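Local coordinates for protein serine-pyruvate aminotransferase (AgxT) (Sulfolobus solfataricus, PDB 3ZRP) that probably transfers amino groups from serine to pyruvate and from alanine to glyoxylate, using pyridoxal 5'-phosphate as its cofactor, at residues T272-A277 with V344-A349; S51-P56 with L202-L207. All blocks are in the same frame, centred on the assembly; numbering follows the deposited sequence.

Interaction 1: residues T272-A277 with V344-A349; sequences TMVASA and VTPNDA
Val-274, on helix 264-284, meets Val-344, Pro-346 and Ala-349 where helix 346-363 begins with a capping box. The contact is apolar: Val-274 divides its two methyls between different parts of the incoming segment. Val-274 CG1, held anti to the backbone N (chi1 167°), lies 3.9 Å from CG2 of Val-344 and 4.2 Å from CB of Ala-349, so it bridges the loop and the first helical turn. Val-274 CG2 instead rests on backbone, 3.7 Å from Thr-345 C, and beside it 4.1 Å from CD of the Pro-346 ring. Ala-277, one turn on, faces Ala-349 with its CB. Were Val-274 replaced by an alanine, the Val-344 methyls would probably lose this partner, Ala-349 CB would keep only Ala-277 CB near it from segment 272-277, and a gap would open beside the Pro-346 ring. Helix 372-381 closes another side of the cluster, its Leu-380 touching both Ala-277 and Pro-346. The loop is also tied to helix 264-284 by a hydrogen bond from Arg-270 NH1 to Val-344 O. Thr-345 turns its CB away from helix 264-284 and serves as N-cap, and the two bonds of the box fix the backbone that CG2 packs on. Asp-348 N donates to Thr-345 OG1 at 3.2 Å, and Thr-345 N donates to Asp-348 OD2 at 3.0 Å, approaching from above the carboxylate plane.

Interaction 2: residues S51-P56 with L202-L207; sequences SKNYQP and LSPKAL
The Tyr-54 ring receives Ser-203 and Pro-204 over one and the same face, both through CH-pi contacts. It lies there against the N-terminus of helix 204-212, capped by Ser-203, at the margin of the mixed sheet. Ser-203 CA and Pro-204 CD each stand 4.0 Å from the centroid of the Tyr-54 ring, 26° and 20° off the normal, and both are offset toward the rim, CA nearest CD2 and CE2, CD nearest CE1. The proline ring crosses the tyrosine obliquely. With CG anti to its own carbonyl carbon, Tyr-54 swings its ring alongside the start of the helix; Glu-176, Asn-179 and Leu-201 also touch the tyrosine.

Here strand 55-60, outermost within the chain, begins and its antiparallel neighbour 197-202 ends. Gln-55 and Leu-202 form a hydrogen-bonded pair: Gln-55 N reaches Leu-202 O at 2.8 Å, in the carbonyl plane, while Leu-202 N meets Gln-55 O at 2.9 Å from above the carbonyl plane of Gln-55. Beyond the pair, a type I turn from Ser-51 to Tyr-54 brings Asn-53 O against the Pro-204 ring, 3.6 Å from its CG.

Gln-55 and Leu-207 meet through aliphatic parts, Gln-55 CG lying 4.1 Å from Leu-207 CD1. Both side chains also touch Leu-227 and Arg-231 of helix 223-234.

As N-cap, Ser-203 accepts through OG from Ala-206 N, and the same OG is also hydrogen-bonded to Asp-181 OD1. The glutamine amide is fixed separately: the Gln-55 chain is bent at chi2 (64°), which brings NE2 back to its own strand, where it donates to Pro-56 O at 2.8 Å, the oxygen lying close to the amide plane.

Interaction 1 and interaction 2 lie on opposite sides of the chain's centre, about 34 Å apart between their centres and about 22 Å between nearest atoms. They come in series along the chain: both segments of interaction 2 precede those of interaction 1 in the sequence. Interaction 2 ties the margin of the seven-stranded mixed sheet to helix 204-212, whereas interaction 1 joins helices 264-284 and 346-363 in the later part of the chain, which also holds the three-stranded antiparallel sheet. With no shared helix or strand and this separation, each joins its own part of the class-V aminotransferase fold. Both lie away from the cofactor and calcium sites.

Interaction 1: residues T272-A277 with V344-A349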
loop_
_atom_site.group_PDB
_atom_site.type_symbol
_atom_site.label_atom_id
_atom_site.label_comp_id
_atom_site.label_asym_id
_atom_site.label_seq_id
_atom_site.Cartn_x
_atom_site.Cartn_y
_atom_site.Cartn_z
ATOM N N THR A 272 22.637 17.171 9.440
ATOM C CA THR A 272 23.416 18.358 9.032
ATOM C C THR A 272 24.924 18.063 9.063
ATOM O O THR A 272 25.641 18.378 8.108
ATOM C CB THR A 272 23.121 19.573 9.922
ATOM O OG1 THR A 272 21.708 19.819 9.965
ATOM C CG2 THR A 272 23.848 20.827 9.409
ATOM N N MET A 273 25.388 17.441 10.159
ATOM C CA MET A 273 26.807 17.128 10.342
ATOM C C MET A 273 27.295 16.127 9.298
ATOM O O MET A 273 28.318 16.348 8.630
ATOM C CB MET A 273 27.069 16.580 11.747
ATOM C CG MET A 273 28.520 16.105 11.960
ATOM S SD MET A 273 28.806 15.264 13.528
ATOM C CE MET A 273 28.515 16.583 14.723
ATOM N N VAL A 274 26.558 15.023 9.153
ATOM C CA VAL A 274 26.939 13.986 8.211
ATOM C C VAL A 274 26.959 14.539 6.780
ATOM O O VAL A 274 27.898 14.282 6.028
ATOM C CB VAL A 274 26.013 12.719 8.298
ATOM C CG1 VAL A 274 26.232 11.791 7.086
ATOM C CG2 VAL A 274 26.238 11.972 9.604
ATOM N N ALA A 275 25.915 15.270 6.395
ATOM C CA ALA A 275 25.854 15.827 5.029
ATOM C C ALA A 275 26.994 16.826 4.745
ATOM O O ALA A 275 27.627 16.745 3.700
ATOM C CB ALA A 275 24.475 16.467 4.759
ATOM N N SER A 276 27.243 17.747 5.683
ATOM C CA SER A 276 28.330 18.716 5.546
ATOM C C SER A 276 29.677 17.997 5.431
ATOM O O SER A 276 30.538 18.401 4.643
ATOM C CB SER A 276 28.363 19.684 6.736
ATOM O OG SER A 276 27.196 20.465 6.840
ATOM N N ALA A 277 29.850 16.922 6.209
ATOM C CA ALA A 277 31.088 16.123 6.171
ATOM C C ALA A 277 31.295 15.472 4.820
ATOM O O ALA A 277 32.400 15.533 4.281
ATOM C CB ALA A 277 31.145 15.048 7.305
ATOM N N VAL A 344 21.912 7.200 9.191
ATOM C CA VAL A 344 23.274 7.452 8.712
ATOM C C VAL A 344 24.190 8.038 9.812
ATOM O O VAL A 344 23.760 8.888 10.607
ATOM C CB VAL A 344 23.247 8.312 7.415
ATOM C CG1 VAL A 344 22.763 9.747 7.704
ATOM C CG2 VAL A 344 24.603 8.296 6.683
ATOM N N THR A 345 25.435 7.555 9.867
ATOM C CA THR A 345 26.367 7.922 10.947
ATOM C C THR A 345 27.612 8.619 10.397
ATOM O O THR A 345 27.909 8.523 9.209
ATOM C CB THR A 345 26.861 6.671 11.761
ATOM O OG1 THR A 345 27.624 5.813 10.896
ATOM C CG2 THR A 345 25.710 5.886 12.345
ATOM N N PRO A 346 28.356 9.322 11.269
ATOM C CA PRO A 346 29.659 9.838 10.875
ATOM C C PRO A 346 30.532 8.789 10.185
ATOM O O PRO A 346 31.160 9.104 9.179
ATOM C CB PRO A 346 30.260 10.265 12.212
ATOM C CG PRO A 346 29.101 10.766 12.941
ATOM C CD PRO A 346 27.968 9.833 12.589
ATOM N N ASN A 347 30.549 7.554 10.695
ATOM C CA ASN A 347 31.351 6.481 10.074
ATOM C C ASN A 347 30.917 6.129 8.655
ATOM O O ASN A 347 31.771 5.842 7.800
ATOM C CB ASN A 347 31.396 5.220 10.956
ATOM C CG ASN A 347 32.261 5.410 12.207
ATOM O OD1 ASN A 347 33.107 6.306 12.259
ATOM N ND2 ASN A 347 32.030 4.583 13.218
ATOM N N ASP A 348 29.608 6.169 8.388
ATOM C CA ASP A 348 29.119 5.982 7.020
ATOM C C ASP A 348 29.686 7.053 6.073
ATOM O O ASP A 348 30.009 6.746 4.925
ATOM C CB ASP A 348 27.585 5.988 6.959
ATOM C CG ASP A 348 26.962 4.851 7.752
ATOM O OD1 ASP A 348 27.580 3.779 7.852
ATOM O OD2 ASP A 348 25.858 5.037 8.285
ATOM N N ALA A 349 29.809 8.290 6.570
ATOM C CA ALA A 349 30.399 9.390 5.792
ATOM C C ALA A 349 31.860 9.077 5.400
ATOM O O ALA A 349 32.238 9.217 4.224
ATOM C CB ALA A 349 30.278 10.722 6.537
#

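Interaction 2: residues S51-P56 with L202-L207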
loop_
_atom_site.group_PDB
_atom_site.type_symbol
_atom_site.label_atom_id
_atom_site.label_comp_id
_atom_site.label_asym_id
_atom_site.label_seq_id
_atom_site.Cartn_x
_atom_site.Cartn_y
_atom_site.Cartn_z
ATOM N N SER A 51 0.965 20.692 17.098
ATOM C CA SER A 51 0.117 20.366 18.244
ATOM C C SER A 51 -1.029 19.447 17.807
ATOM O O SER A 51 -1.186 19.164 16.593
ATOM C CB SER A 51 -0.455 21.649 18.843
ATOM O OG SER A 51 -1.406 22.213 17.962
ATOM N N LYS A 52 -1.826 19.015 18.793
ATOM C CA LYS A 52 -2.978 18.135 18.586
ATOM C C LYS A 52 -4.089 18.769 17.743
ATOM O O LYS A 52 -5.086 18.117 17.439
ATOM C CB LYS A 52 -3.537 17.641 19.926
ATOM C CG LYS A 52 -4.394 18.654 20.683
ATOM C CD LYS A 52 -4.469 18.316 22.184
ATOM C CE LYS A 52 -5.907 18.305 22.711
ATOM N NZ LYS A 52 -6.645 19.576 22.457
ATOM N N ASN A 53 -3.906 20.038 17.380
ATOM C CA ASN A 53 -4.812 20.728 16.460
ATOM C C ASN A 53 -4.683 20.221 15.023
ATOM O O ASN A 53 -5.598 20.380 14.211
ATOM C CB ASN A 53 -4.532 22.230 16.478
ATOM C CG ASN A 53 -5.308 22.949 17.552
ATOM O OD1 ASN A 53 -5.029 22.811 18.750
ATOM N ND2 ASN A 53 -6.287 23.732 17.131
ATOM N N TYR A 54 -3.526 19.647 14.719
ATOM C CA TYR A 54 -3.240 19.129 13.377
ATOM C C TYR A 54 -3.530 17.634 13.328
ATOM O O TYR A 54 -3.183 16.905 14.258
ATOM C CB TYR A 54 -1.795 19.440 13.007
ATOM C CG TYR A 54 -1.609 20.877 12.574
ATOM C CD1 TYR A 54 -1.948 21.940 13.434
ATOM C CD2 TYR A 54 -1.101 21.184 11.312
ATOM C CE1 TYR A 54 -1.792 23.268 13.034
ATOM C CE2 TYR A 54 -0.933 22.516 10.911
ATOM C CZ TYR A 54 -1.285 23.543 11.780
ATOM O OH TYR A 54 -1.121 24.852 11.387
ATOM N N GLN A 55 -4.171 17.191 12.251
ATOM C CA GLN A 55 -4.645 15.817 12.138
ATOM C C GLN A 55 -3.688 14.939 11.307
ATOM O O GLN A 55 -3.528 15.166 10.109
ATOM C CB GLN A 55 -6.042 15.786 11.510
ATOM C CG GLN A 55 -6.599 14.378 11.266
ATOM C CD GLN A 55 -6.817 13.607 12.557
ATOM O OE1 GLN A 55 -7.702 13.930 13.331
ATOM N NE2 GLN A 55 -6.018 12.569 12.777
ATOM N N PRO A 56 -3.060 13.937 11.944
ATOM C CA PRO A 56 -2.228 12.995 11.161
ATOM C C PRO A 56 -3.076 11.911 10.477
ATOM O O PRO A 56 -4.118 11.506 10.996
ATOM C CB PRO A 56 -1.322 12.374 12.221
ATOM C CG PRO A 56 -2.213 12.411 13.497
ATOM C CD PRO A 56 -2.950 13.703 13.397
ATOM N N LEU A 202 -2.480 17.313 8.496
ATOM C CA LEU A 202 -3.428 18.265 7.955
ATOM C C LEU A 202 -3.727 19.369 8.972
ATOM O O LEU A 202 -3.899 19.100 10.165
ATOM C CB LEU A 202 -4.731 17.578 7.563
ATOM C CG LEU A 202 -4.888 17.105 6.099
ATOM C CD1 LEU A 202 -3.854 16.083 5.780
ATOM C CD2 LEU A 202 -6.265 16.542 5.851
ATOM N N SER A 203 -3.775 20.592 8.473
ATOM C CA SER A 203 -4.159 21.749 9.276
ATOM C C SER A 203 -5.656 21.715 9.586
ATOM O O SER A 203 -6.433 21.006 8.908
ATOM C CB SER A 203 -3.827 23.024 8.518
ATOM O OG SER A 203 -4.709 23.170 7.427
ATOM N N PRO A 204 -6.087 22.498 10.598
ATOM C CA PRO A 204 -7.526 22.670 10.805
ATOM C C PRO A 204 -8.292 23.063 9.531
ATOM O O PRO A 204 -9.386 22.547 9.292
ATOM C CB PRO A 204 -7.585 23.800 11.858
ATOM C CG PRO A 204 -6.363 23.561 12.685
ATOM C CD PRO A 204 -5.291 23.119 11.688
ATOM N N LYS A 205 -7.736 23.963 8.725
ATOM C CA LYS A 205 -8.415 24.424 7.529
ATOM C C LYS A 205 -8.616 23.240 6.548
ATOM O O LYS A 205 -9.695 23.063 5.976
ATOM C CB LYS A 205 -7.610 25.531 6.838
ATOM C CG LYS A 205 -8.345 26.148 5.663
ATOM C CD LYS A 205 -7.499 27.190 4.970
ATOM C CE LYS A 205 -8.357 28.088 4.097
ATOM N NZ LYS A 205 -7.525 29.239 3.639
ATOM N N ALA A 206 -7.566 22.445 6.371
ATOM C CA ALA A 206 -7.667 21.229 5.563
ATOM C C ALA A 206 -8.695 20.269 6.129
ATOM O O ALA A 206 -9.506 19.729 5.388
ATOM C CB ALA A 206 -6.278 20.554 5.421
ATOM N N LEU A 207 -8.681 20.066 7.443
ATOM C CA LEU A 207 -9.631 19.162 8.079
ATOM C C LEU A 207 -11.078 19.602 7.862
ATOM O O LEU A 207 -11.959 18.760 7.663
ATOM C CB LEU A 207 -9.337 19.038 9.570
ATOM C CG LEU A 207 -10.062 17.899 10.288
ATOM C CD1 LEU A 207 -9.655 16.538 9.682
ATOM C CD2 LEU A 207 -9.747 17.957 11.768
#